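Local coordinates for RabGAP/TBC protein (Chlamydomonas reinhardtii, PDB 4P17), which probably acts as a flagellar GTPase-activating protein for Rab GTPases through its all-helical TBC domain, though its function has not been established, at residues A[78-83]-A[253-258]; A[84-89]-A[179-184]. One frame throughout, in Å; residues are numbered along the deposited sequence.

Interactions 1 and 2 lie on the same side of the chain's centre, their own centres about 9 Å apart. Helix 73-80 leads directly into helix 83-88, so the first segments of both are one continuous stretch of chain. The turn between them is tied by two probable hydrogen bonds: Met78 O to Asn84 N at 2.9 Å, and Glu79 OE1 to Asn84 ND2 at 3.1 Å. The second segments also touch: Phe254 CD1 packs on Ile183 CD1 at 3.8 Å, and Pro258 CD lies 3.4 Å from Ile183 O. Interaction 1 is partly buried, whereas interaction 2 is a salt-bridge network at the surface. Both belong to the Rab-GTPase-TBC domain.

Interaction 1 of 2, residues A[78-83]-A[253-258]; sequences METSGA and LFYEGP
Thr80 sets its methyl against the ring edge of Tyr255 and its hydroxyl near the carbonyl of Phe254, close to the C-terminal end of helix 243-256. Thr80 CG2 lies 3.6 Å from Tyr255 CD1, near the plane of the ring and at its edge. Thr80 CB reaches the same ring atom in plane, and the two side chains cross at about a right angle. Tyr255 CG stands anti to the backbone N (chi1 -176°), which brings the CD1 edge of the ring to the threonine. This is the closely packed part, though both residues are partly exposed to solvent.

The polar part is less definite. Thr80 OG1 is 3.2 Å from Phe254 O, but the hydroxyl is hydrogen-bonded more firmly to Val76 O, so a bond across the contact is not settled. Two acceptors, Thr80 O and Phe254 O, also lie 3.2 Å apart. Phe254 O receives a CA-H...O contact from Ser81 CA at 3.5 Å.

The Ser81 and Phe254 side is looser across the two segments, yet buried. Ser81 CB approaches the phenylalanine ring obliquely, 4.3 Å from Phe254 CD1. Ser81 OG accepts from Ala83 N at 3.0 Å, forming an ST turn, and is also hydrogen-bonded to Trp77 O. Gly82, with positive phi, lets the chain turn from one helix into the next.

The contact joins helix 73-80 to helix 243-256. On the buried side, Leu175 and Ile183 of helix 169-183 touch both Ser81 and Phe254, and Trp77 packs edge-to-face with Phe254. Helix 57-65 packs on Tyr255 through Glu57, Leu60, Lys61 and Ile64.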
ATOM      1  N   MET A  78       2.348  12.888  -3.309  1.00  4.84           N
ATOM      2  CA  MET A  78       1.278  13.870  -3.488  1.00  4.71           C
ATOM      3  C   MET A  78       1.305  14.435  -4.906  1.00 11.94           C
ATOM      4  O   MET A  78       0.263  14.742  -5.477  1.00  8.22           O
ATOM      5  CB  MET A  78       1.379  14.981  -2.470  1.00  6.16           C
ATOM      6  CG  MET A  78       1.097  14.561  -1.016  1.00 13.07           C
ATOM      7  SD  MET A  78      -0.550  13.907  -0.676  1.00 12.43           S
ATOM      8  CE  MET A  78      -1.560  15.375  -0.901  1.00  8.55           C
ATOM      9  N   GLU A  79       2.491  14.528  -5.488  1.00  7.76           N
ATOM     10  CA  GLU A  79       2.608  14.971  -6.884  1.00  9.98           C
ATOM     11  C   GLU A  79       2.318  13.856  -7.911  1.00  8.84           C
ATOM     12  O   GLU A  79       1.444  13.997  -8.770  1.00 11.69           O
ATOM     13  CB  GLU A  79       4.013  15.538  -7.129  1.00 17.22           C
ATOM     14  CG  GLU A  79       4.260  16.029  -8.561  1.00 20.81           C
ATOM     15  CD  GLU A  79       3.390  17.207  -8.935  1.00 28.25           C
ATOM     16  OE1 GLU A  79       2.787  17.822  -8.026  1.00 20.83           O
ATOM     17  OE2 GLU A  79       3.298  17.511 -10.141  1.00 26.12           O
ATOM     18  N   THR A  80       3.024  12.729  -7.836  1.00  8.89           N
ATOM     19  CA  THR A  80       2.788  11.686  -8.836  1.00  5.28           C
ATOM     20  C   THR A  80       1.359  11.106  -8.793  1.00  9.72           C
ATOM     21  O   THR A  80       0.851  10.677  -9.816  1.00  9.13           O
ATOM     22  CB  THR A  80       3.790  10.509  -8.690  1.00 13.82           C
ATOM     23  OG1 THR A  80       3.653   9.904  -7.403  1.00  8.78           O
ATOM     24  CG2 THR A  80       5.201  10.975  -8.829  1.00  6.48           C
ATOM     25  N   SER A  81       0.703  11.088  -7.634  1.00  9.75           N
ATOM     26  CA  SER A  81      -0.638  10.479  -7.552  1.00  5.54           C
ATOM     27  C   SER A  81      -1.670  11.386  -8.192  1.00  9.95           C
ATOM     28  O   SER A  81      -2.780  10.986  -8.447  1.00  9.27           O
ATOM     29  CB  SER A  81      -1.083  10.253  -6.125  1.00  7.17           C
ATOM     30  OG  SER A  81      -1.170  11.517  -5.457  1.00  9.58           O
ATOM     31  N   GLY A  82      -1.306  12.640  -8.367  1.00 10.67           N
ATOM     32  CA  GLY A  82      -2.251  13.641  -8.783  1.00 14.50           C
ATOM     33  C   GLY A  82      -3.028  14.289  -7.654  1.00 16.45           C
ATOM     34  O   GLY A  82      -3.902  15.117  -7.909  1.00 10.76           O
ATOM     35  N   ALA A  83      -2.730  13.936  -6.408  1.00 11.25           N
ATOM     36  CA  ALA A  83      -3.447  14.527  -5.272  1.00  8.64           C
ATOM     37  C   ALA A  83      -3.236  16.041  -5.152  1.00 10.59           C
ATOM     38  O   ALA A  83      -4.149  16.750  -4.684  1.00  9.26           O
ATOM     39  CB  ALA A  83      -3.043  13.854  -3.976  1.00  8.97           C
ATOM     40  N   LEU A 253       2.900   2.234  -7.042  1.00  4.83           N
ATOM     41  CA  LEU A 253       1.458   2.316  -7.270  1.00  5.55           C
ATOM     42  C   LEU A 253       1.023   3.740  -7.603  1.00 11.66           C
ATOM     43  O   LEU A 253       0.186   3.974  -8.492  1.00  8.71           O
ATOM     44  CB  LEU A 253       0.675   1.837  -6.039  1.00  5.61           C
ATOM     45  CG  LEU A 253      -0.855   1.986  -6.083  1.00  3.80           C
ATOM     46  CD1 LEU A 253      -1.453   1.131  -7.211  1.00  4.65           C
ATOM     47  CD2 LEU A 253      -1.510   1.653  -4.744  1.00  8.28           C
ATOM     48  N   PHE A 254       1.559   4.686  -6.846  1.00  6.37           N
ATOM     49  CA  PHE A 254       1.179   6.095  -6.991  1.00  7.36           C
ATOM     50  C   PHE A 254       1.815   6.738  -8.218  1.00  8.32           C
ATOM     51  O   PHE A 254       1.504   7.874  -8.528  1.00 11.49           O
ATOM     52  CB  PHE A 254       1.570   6.914  -5.728  1.00 10.91           C
ATOM     53  CG  PHE A 254       0.775   6.535  -4.484  1.00  7.29           C
ATOM     54  CD1 PHE A 254      -0.589   6.297  -4.564  1.00  9.92           C
ATOM     55  CD2 PHE A 254       1.386   6.398  -3.257  1.00  5.44           C
ATOM     56  CE1 PHE A 254      -1.312   5.929  -3.442  1.00 13.73           C
ATOM     57  CE2 PHE A 254       0.658   6.015  -2.149  1.00  4.62           C
ATOM     58  CZ  PHE A 254      -0.681   5.786  -2.248  1.00 12.86           C
ATOM     59  N   TYR A 255       2.680   6.012  -8.920  1.00  6.20           N
ATOM     60  CA  TYR A 255       3.281   6.521 -10.163  1.00 10.71           C
ATOM     61  C   TYR A 255       2.880   5.727 -11.412  1.00 14.52           C
ATOM     62  O   TYR A 255       2.551   6.303 -12.451  1.00 12.00           O
ATOM     63  CB  TYR A 255       4.796   6.525 -10.034  1.00 10.02           C
ATOM     64  CG  TYR A 255       5.449   7.127 -11.242  1.00 11.58           C
ATOM     65  CD1 TYR A 255       5.578   8.499 -11.364  1.00 24.23           C
ATOM     66  CD2 TYR A 255       5.949   6.326 -12.244  1.00 13.39           C
ATOM     67  CE1 TYR A 255       6.173   9.057 -12.471  1.00 24.67           C
ATOM     68  CE2 TYR A 255       6.546   6.879 -13.357  1.00 14.20           C
ATOM     69  CZ  TYR A 255       6.660   8.234 -13.452  1.00 18.31           C
ATOM     70  OH  TYR A 255       7.262   8.754 -14.558  1.00 28.89           O
ATOM     71  N   GLU A 256       2.896   4.402 -11.309  1.00  9.71           N
ATOM     72  CA  GLU A 256       2.641   3.546 -12.461  1.00 12.02           C
ATOM     73  C   GLU A 256       1.195   3.073 -12.547  1.00 14.34           C
ATOM     74  O   GLU A 256       0.748   2.677 -13.612  1.00 11.99           O
ATOM     75  CB  GLU A 256       3.556   2.315 -12.408  1.00 10.36           C
ATOM     76  CG  GLU A 256       5.020   2.642 -12.433  1.00 14.06           C
ATOM     77  CD  GLU A 256       5.875   1.435 -12.655  1.00 17.12           C
ATOM     78  OE1 GLU A 256       5.506   0.555 -13.470  1.00 14.75           O
ATOM     79  OE2 GLU A 256       6.926   1.375 -12.014  1.00 13.32           O
ATOM     80  N   GLY A 257       0.481   3.060 -11.425  1.00 10.03           N
ATOM     81  CA  GLY A 257      -0.914   2.630 -11.427  1.00 19.52           C
ATOM     82  C   GLY A 257      -1.160   1.203 -10.944  1.00  9.08           C
ATOM     83  O   GLY A 257      -0.248   0.529 -10.500  1.00  5.78           O
ATOM     84  N   PRO A 258      -2.394   0.718 -11.081  1.00  8.25           N
ATOM     85  CA  PRO A 258      -2.794  -0.492 -10.349  1.00  9.70           C
ATOM     86  C   PRO A 258      -2.220  -1.813 -10.871  1.00 15.91           C
ATOM     87  O   PRO A 258      -2.405  -2.818 -10.190  1.00  7.74           O
ATOM     88  CB  PRO A 258      -4.318  -0.503 -10.479  1.00 10.54           C
ATOM     89  CG  PRO A 258      -4.621   0.335 -11.685  1.00 14.36           C
ATOM     90  CD  PRO A 258      -3.499   1.302 -11.871  1.00 10.83           C
TER

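Interaction 2 of 2, residues A[84-89]-A[179-184]; sequences NKKKAG and LVEDIL
Lys86 reaches across from helix 83-88 and places its ammonium between two acids of helix 169-183. Lys86 NZ donates to Asp182 OD2 at 2.8 Å and to Glu181 OE1 at 3.0 Å, both as salt bridges. Asp182 OD2 is met on its syn side, 24° out of the carboxylate plane. Glu181 OE1 is approached from above its plane, 42° out. The lysine chain bends at chi3 and chi4. This bend lays Lys86 CD beside Asp182 OD2 at 3.1 Å and turns NZ to both acids.

The other oxygen of Glu181, OE2, is hydrogen-bonded to Tyr141 OH and His144 NE2, which limits the turning of the carboxylate. The lysine side chain also touches Ala177 and Ala178. A methionine in place of Lys86 would probably leave Glu181 and Asp182 as neighbouring negative charges without their shared cation.

The acids sit in a wider pi-type turn at 179-183, where Leu184 N bonds to Leu179 O at 2.8 Å. The arrangement is a three-residue salt-bridge network on the surface. It joins helix 83-88 to the C-terminal end of helix 169-183 within the all-helical fold of TBC domains.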
ATOM      1  N   ASN A  84      -2.062  16.538  -5.548  1.00  9.51           N
ATOM      2  CA  ASN A  84      -1.787  17.990  -5.477  1.00  7.22           C
ATOM      3  C   ASN A  84      -2.716  18.745  -6.410  1.00 12.80           C
ATOM      4  O   ASN A  84      -3.248  19.793  -6.053  1.00  9.47           O
ATOM      5  CB  ASN A  84      -0.341  18.312  -5.829  1.00 13.47           C
ATOM      6  CG  ASN A  84       0.629  18.063  -4.677  1.00 16.26           C
ATOM      7  OD1 ASN A  84       0.257  18.119  -3.519  1.00 10.70           O
ATOM      8  ND2 ASN A  84       1.890  17.754  -5.015  1.00 14.39           N
ATOM      9  N   LYS A  85      -2.910  18.179  -7.593  1.00 13.85           N
ATOM     10  CA  LYS A  85      -3.774  18.768  -8.606  1.00 17.78           C
ATOM     11  C   LYS A  85      -5.224  18.732  -8.154  1.00  9.82           C
ATOM     12  O   LYS A  85      -5.967  19.668  -8.403  1.00 12.70           O
ATOM     13  CB  LYS A  85      -3.651  18.030  -9.934  1.00 18.31           C
ATOM     14  CG  LYS A  85      -2.285  18.105 -10.596  1.00 22.89           C
ATOM     15  CD  LYS A  85      -2.204  17.211 -11.845  1.00 39.25           C
ATOM     16  CE  LYS A  85      -2.216  15.714 -11.511  1.00 36.37           C
ATOM     17  NZ  LYS A  85      -2.760  14.871 -12.623  1.00 30.76           N
ATOM     18  N   LYS A  86      -5.630  17.663  -7.475  1.00  9.39           N
ATOM     19  CA  LYS A  86      -7.008  17.591  -6.991  1.00 10.23           C
ATOM     20  C   LYS A  86      -7.215  18.588  -5.882  1.00  8.79           C
ATOM     21  O   LYS A  86      -8.230  19.293  -5.873  1.00 18.27           O
ATOM     22  CB  LYS A  86      -7.365  16.183  -6.500  1.00 12.29           C
ATOM     23  CG  LYS A  86      -7.217  15.129  -7.561  1.00 17.78           C
ATOM     24  CD  LYS A  86      -7.350  13.762  -6.984  1.00 11.38           C
ATOM     25  CE  LYS A  86      -8.810  13.447  -6.680  1.00 14.50           C
ATOM     26  NZ  LYS A  86      -9.639  13.307  -7.900  1.00 18.45           N
ATOM     27  N   LYS A  87      -6.259  18.660  -4.951  1.00  6.53           N
ATOM     28  CA  LYS A  87      -6.327  19.624  -3.873  1.00  9.58           C
ATOM     29  C   LYS A  87      -6.481  21.039  -4.412  1.00 10.71           C
ATOM     30  O   LYS A  87      -7.311  21.814  -3.940  1.00 14.35           O
ATOM     31  CB  LYS A  87      -5.074  19.539  -3.004  1.00 11.72           C
ATOM     32  CG  LYS A  87      -5.154  20.366  -1.779  1.00 20.63           C
ATOM     33  CD  LYS A  87      -3.853  20.287  -1.001  1.00 23.21           C
ATOM     34  CE  LYS A  87      -3.808  21.285   0.128  1.00 28.05           C
ATOM     35  NZ  LYS A  87      -2.451  21.317   0.777  1.00 34.44           N
ATOM     36  N   ALA A  88      -5.669  21.362  -5.403  1.00 10.69           N
ATOM     37  CA  ALA A  88      -5.607  22.723  -5.924  1.00 14.56           C
ATOM     38  C   ALA A  88      -6.866  23.091  -6.707  1.00 22.83           C
ATOM     39  O   ALA A  88      -7.120  24.274  -6.940  1.00 24.32           O
ATOM     40  CB  ALA A  88      -4.377  22.893  -6.792  1.00 11.19           C
ATOM     41  N   GLY A  89      -7.638  22.078  -7.102  1.00 16.83           N
ATOM     42  CA  GLY A  89      -8.872  22.271  -7.833  1.00 18.62           C
ATOM     43  C   GLY A  89     -10.082  22.416  -6.931  1.00 21.27           C
ATOM     44  O   GLY A  89     -11.209  22.494  -7.407  1.00 21.45           O
ATOM     45  N   LEU A 179      -6.293   8.005  -5.040  1.00  8.94           N
ATOM     46  CA  LEU A 179      -6.234   6.549  -5.138  1.00  3.16           C
ATOM     47  C   LEU A 179      -7.544   5.918  -5.586  1.00  6.18           C
ATOM     48  O   LEU A 179      -7.590   5.118  -6.520  1.00  9.26           O
ATOM     49  CB  LEU A 179      -5.804   6.003  -3.775  1.00  7.36           C
ATOM     50  CG  LEU A 179      -5.908   4.506  -3.569  1.00  7.79           C
ATOM     51  CD1 LEU A 179      -4.727   3.819  -4.278  1.00  9.28           C
ATOM     52  CD2 LEU A 179      -5.921   4.170  -2.105  1.00 17.41           C
ATOM     53  N   VAL A 180      -8.604   6.267  -4.886  1.00  8.60           N
ATOM     54  CA  VAL A 180      -9.942   5.772  -5.146  1.00 10.61           C
ATOM     55  C   VAL A 180     -10.467   6.291  -6.462  1.00  8.90           C
ATOM     56  O   VAL A 180     -11.075   5.536  -7.215  1.00 10.80           O
ATOM     57  CB  VAL A 180     -10.908   6.191  -4.037  1.00 10.92           C
ATOM     58  CG1 VAL A 180     -12.305   5.706  -4.314  1.00 10.72           C
ATOM     59  CG2 VAL A 180     -10.440   5.657  -2.708  1.00  7.44           C
ATOM     60  N   GLU A 181     -10.271   7.581  -6.729  1.00  8.08           N
ATOM     61  CA  GLU A 181     -10.954   8.183  -7.861  1.00 12.62           C
ATOM     62  C   GLU A 181     -10.195   8.084  -9.179  1.00 12.90           C
ATOM     63  O   GLU A 181     -10.828   8.050 -10.238  1.00  9.67           O
ATOM     64  CB  GLU A 181     -11.271   9.639  -7.543  1.00 14.46           C
ATOM     65  CG  GLU A 181     -12.098   9.756  -6.271  1.00  9.87           C
ATOM     66  CD  GLU A 181     -12.126  11.142  -5.684  1.00 11.69           C
ATOM     67  OE1 GLU A 181     -11.947  12.157  -6.415  1.00 13.55           O
ATOM     68  OE2 GLU A 181     -12.298  11.217  -4.457  1.00 10.23           O
ATOM     69  N   ASP A 182      -8.859   8.039  -9.133  1.00 11.88           N
ATOM     70  CA  ASP A 182      -8.043   8.251 -10.347  1.00 14.00           C
ATOM     71  C   ASP A 182      -7.069   7.104 -10.630  1.00  8.44           C
ATOM     72  O   ASP A 182      -6.743   6.840 -11.767  1.00 10.77           O
ATOM     73  CB  ASP A 182      -7.252   9.563 -10.239  1.00  9.87           C
ATOM     74  CG  ASP A 182      -8.161  10.761 -10.035  1.00 13.30           C
ATOM     75  OD1 ASP A 182      -9.266  10.758 -10.612  1.00 21.80           O
ATOM     76  OD2 ASP A 182      -7.777  11.689  -9.310  1.00 18.41           O
ATOM     77  N   ILE A 183      -6.629   6.427  -9.581  1.00  6.23           N
ATOM     78  CA  ILE A 183      -5.600   5.395  -9.727  1.00  5.02           C
ATOM     79  C   ILE A 183      -6.235   4.001  -9.803  1.00  5.84           C
ATOM     80  O   ILE A 183      -6.010   3.279 -10.783  1.00  9.80           O
ATOM     81  CB  ILE A 183      -4.598   5.461  -8.607  1.00  4.76           C
ATOM     82  CG1 ILE A 183      -3.872   6.820  -8.656  1.00 10.75           C
ATOM     83  CG2 ILE A 183      -3.584   4.319  -8.747  1.00  6.24           C
ATOM     84  CD1 ILE A 183      -2.802   7.015  -7.558  1.00  6.91           C
ATOM     85  N   LEU A 184      -7.036   3.633  -8.811  1.00  7.45           N
ATOM     86  CA  LEU A 184      -7.711   2.328  -8.836  1.00  6.54           C
ATOM     87  C   LEU A 184      -8.870   2.377  -9.834  1.00  6.48           C
ATOM     88  O   LEU A 184      -9.377   3.443 -10.148  1.00 10.09           O
ATOM     89  CB  LEU A 184      -8.213   1.951  -7.451  1.00  8.03           C
ATOM     90  CG  LEU A 184      -7.143   1.842  -6.344  1.00  8.98           C
ATOM     91  CD1 LEU A 184      -7.792   1.895  -4.964  1.00  9.00           C
ATOM     92  CD2 LEU A 184      -6.309   0.594  -6.477  1.00 14.56           C
TER